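Local coordinates for ABC transporter, periplasmic solute-binding protein (Rhizobium meliloti, PDB 4WED) that probably serves as the periplasmic receptor of an ABC importer, capturing a solute such as a peptide or nickel for uptake, at residues Thr365-Val370 and Val397-Asp402. Sequence-based numbering, arbitrary orientation.
Sequences TLELVV and VIRSVD
L368 and I398 sit abreast on two parallel strands that belong to one beta-alpha-beta unit: strand 362-370 leads into helix 378-392, and the chain returns along strand 395-400. The strands are stitched by the usual parallel ladder, from V397 N to L366 O at 2.9 Å through to V401 N on V370 O, where the N-H is bent to 136° as the second strand gives out. The packed side is the one bearing L368, V370 and I398. There V370 CG2, the branch set between its own N and carbonyl carbon, meets I398 CG2 at 3.9 Å and also reaches S400 CA, 3.6 Å away. The connecting helix covers this face, with A382 against both L368 and I398, while F419 closes on L368 and V370; at S400 the same face opens to solvent.

The other face, with E367, V397, V369 and R399 all partly exposed, is looser and more polar. E367 CB rests 3.6 Å from V397 CG2, and V369 CG2 runs alongside the R399 side chain, 3.8 Å from NH2. R399 leaves its backbone with CG anti to N, then bends at chi3 (72°), which turns the guanidinium across toward strand 362-370, one face against the E367 carboxylate. The planes stand 57° apart, and E367 OE1 lies above the centre of that face, 3.1 Å from R399 NH2, where no N-H points at it: the salt bridge rests on charge alone.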
loop_
_atom_site.group_PDB
_atom_site.type_symbol
_atom_site.label_atom_id
_atom_site.label_comp_id
_atom_site.label_asym_id
_atom_site.label_seq_id
_atom_site.Cartn_x
_atom_site.Cartn_y
_atom_site.Cartn_z
ATOM N N THR A 365 5.604 34.133 -0.458
ATOM C CA THR A 365 6.709 33.281 -0.042
ATOM C C THR A 365 6.123 32.103 0.697
ATOM O O THR A 365 5.338 32.297 1.617
ATOM C CB THR A 365 7.639 34.043 0.890
ATOM O OG1 THR A 365 8.211 35.121 0.152
ATOM C CG2 THR A 365 8.758 33.171 1.345
ATOM N N LEU A 366 6.473 30.893 0.265
ATOM C CA LEU A 366 6.047 29.662 0.939
ATOM C C LEU A 366 7.239 28.787 1.249
ATOM O O LEU A 366 8.184 28.718 0.466
ATOM C CB LEU A 366 5.075 28.904 0.072
ATOM C CG LEU A 366 3.747 29.646 -0.088
ATOM C CD1 LEU A 366 2.986 29.090 -1.275
ATOM C CD2 LEU A 366 2.918 29.591 1.198
ATOM N N GLU A 367 7.200 28.143 2.413
ATOM C CA GLU A 367 8.281 27.297 2.870
ATOM C C GLU A 367 7.931 25.832 2.692
ATOM O O GLU A 367 7.051 25.312 3.331
ATOM C CB GLU A 367 8.633 27.598 4.319
ATOM C CG GLU A 367 9.855 26.809 4.784
ATOM C CD GLU A 367 10.096 26.849 6.286
ATOM O OE1 GLU A 367 9.409 26.108 7.024
ATOM O OE2 GLU A 367 11.004 27.594 6.726
ATOM N N LEU A 368 8.658 25.171 1.813
ATOM C CA LEU A 368 8.544 23.748 1.629
ATOM C C LEU A 368 9.568 23.027 2.520
ATOM O O LEU A 368 10.795 23.156 2.337
ATOM C CB LEU A 368 8.780 23.415 0.161
ATOM C CG LEU A 368 8.769 21.927 -0.198
ATOM C CD1 LEU A 368 7.645 21.149 0.483
ATOM C CD2 LEU A 368 8.687 21.804 -1.709
ATOM N N VAL A 369 9.046 22.279 3.492
ATOM C CA VAL A 369 9.876 21.539 4.404
ATOM C C VAL A 369 10.040 20.129 3.865
ATOM O O VAL A 369 9.065 19.503 3.461
ATOM C CB VAL A 369 9.324 21.543 5.846
ATOM C CG1 VAL A 369 10.279 20.810 6.800
ATOM C CG2 VAL A 369 9.139 22.975 6.334
ATOM N N VAL A 370 11.289 19.652 3.829
ATOM C CA VAL A 370 11.583 18.318 3.315
ATOM C C VAL A 370 12.638 17.610 4.167
ATOM O O VAL A 370 13.474 18.258 4.801
ATOM C CB VAL A 370 12.089 18.369 1.866
ATOM C CG1 VAL A 370 11.009 18.888 0.928
ATOM C CG2 VAL A 370 13.361 19.204 1.765
ATOM N N VAL A 397 10.804 28.838 -0.653
ATOM C CA VAL A 397 11.989 28.558 0.144
ATOM C C VAL A 397 11.967 27.085 0.635
ATOM O O VAL A 397 10.942 26.582 1.148
ATOM C CB VAL A 397 12.195 29.581 1.314
ATOM C CG1 VAL A 397 12.013 31.026 0.834
ATOM C CG2 VAL A 397 11.270 29.315 2.483
ATOM N N ILE A 398 13.113 26.408 0.487
ATOM C CA ILE A 398 13.254 25.027 0.925
ATOM C C ILE A 398 14.036 24.938 2.231
ATOM O O ILE A 398 15.122 25.484 2.358
ATOM C CB ILE A 398 13.964 24.186 -0.144
ATOM C CG1 ILE A 398 13.238 24.361 -1.483
ATOM C CG2 ILE A 398 14.029 22.718 0.279
ATOM C CD1 ILE A 398 14.001 23.841 -2.681
ATOM N N ARG A 399 13.456 24.247 3.197
ATOM C CA ARG A 399 14.134 23.881 4.427
ATOM C C ARG A 399 14.269 22.331 4.437
ATOM O O ARG A 399 13.281 21.591 4.629
ATOM C CB ARG A 399 13.364 24.442 5.631
ATOM C CG ARG A 399 14.081 24.316 6.970
ATOM C CD ARG A 399 13.395 25.151 8.043
ATOM N NE ARG A 399 12.109 24.581 8.459
ATOM C CZ ARG A 399 11.250 25.173 9.290
ATOM N NH1 ARG A 399 11.527 26.370 9.804
ATOM N NH2 ARG A 399 10.109 24.577 9.605
ATOM N N SER A 400 15.497 21.877 4.163
ATOM C CA SER A 400 15.874 20.454 4.046
ATOM C C SER A 400 16.322 19.990 5.424
ATOM O O SER A 400 17.192 20.607 6.016
ATOM C CB SER A 400 17.024 20.294 3.017
ATOM O OG SER A 400 17.166 18.963 2.519
ATOM N N VAL A 401 15.738 18.910 5.934
ATOM C CA VAL A 401 15.865 18.536 7.370
ATOM C C VAL A 401 16.285 17.055 7.584
ATOM O O VAL A 401 16.260 16.262 6.645
ATOM C CB VAL A 401 14.534 18.869 8.123
ATOM C CG1 VAL A 401 14.624 18.614 9.620
ATOM C CG2 VAL A 401 14.193 20.330 7.941
ATOM N N ASP A 402 16.707 16.714 8.807
ATOM C CA ASP A 402 16.792 15.307 9.286
ATOM C C ASP A 402 15.378 14.726 9.519
ATOM O O ASP A 402 14.394 15.456 9.426
ATOM C CB ASP A 402 17.600 15.231 10.606
#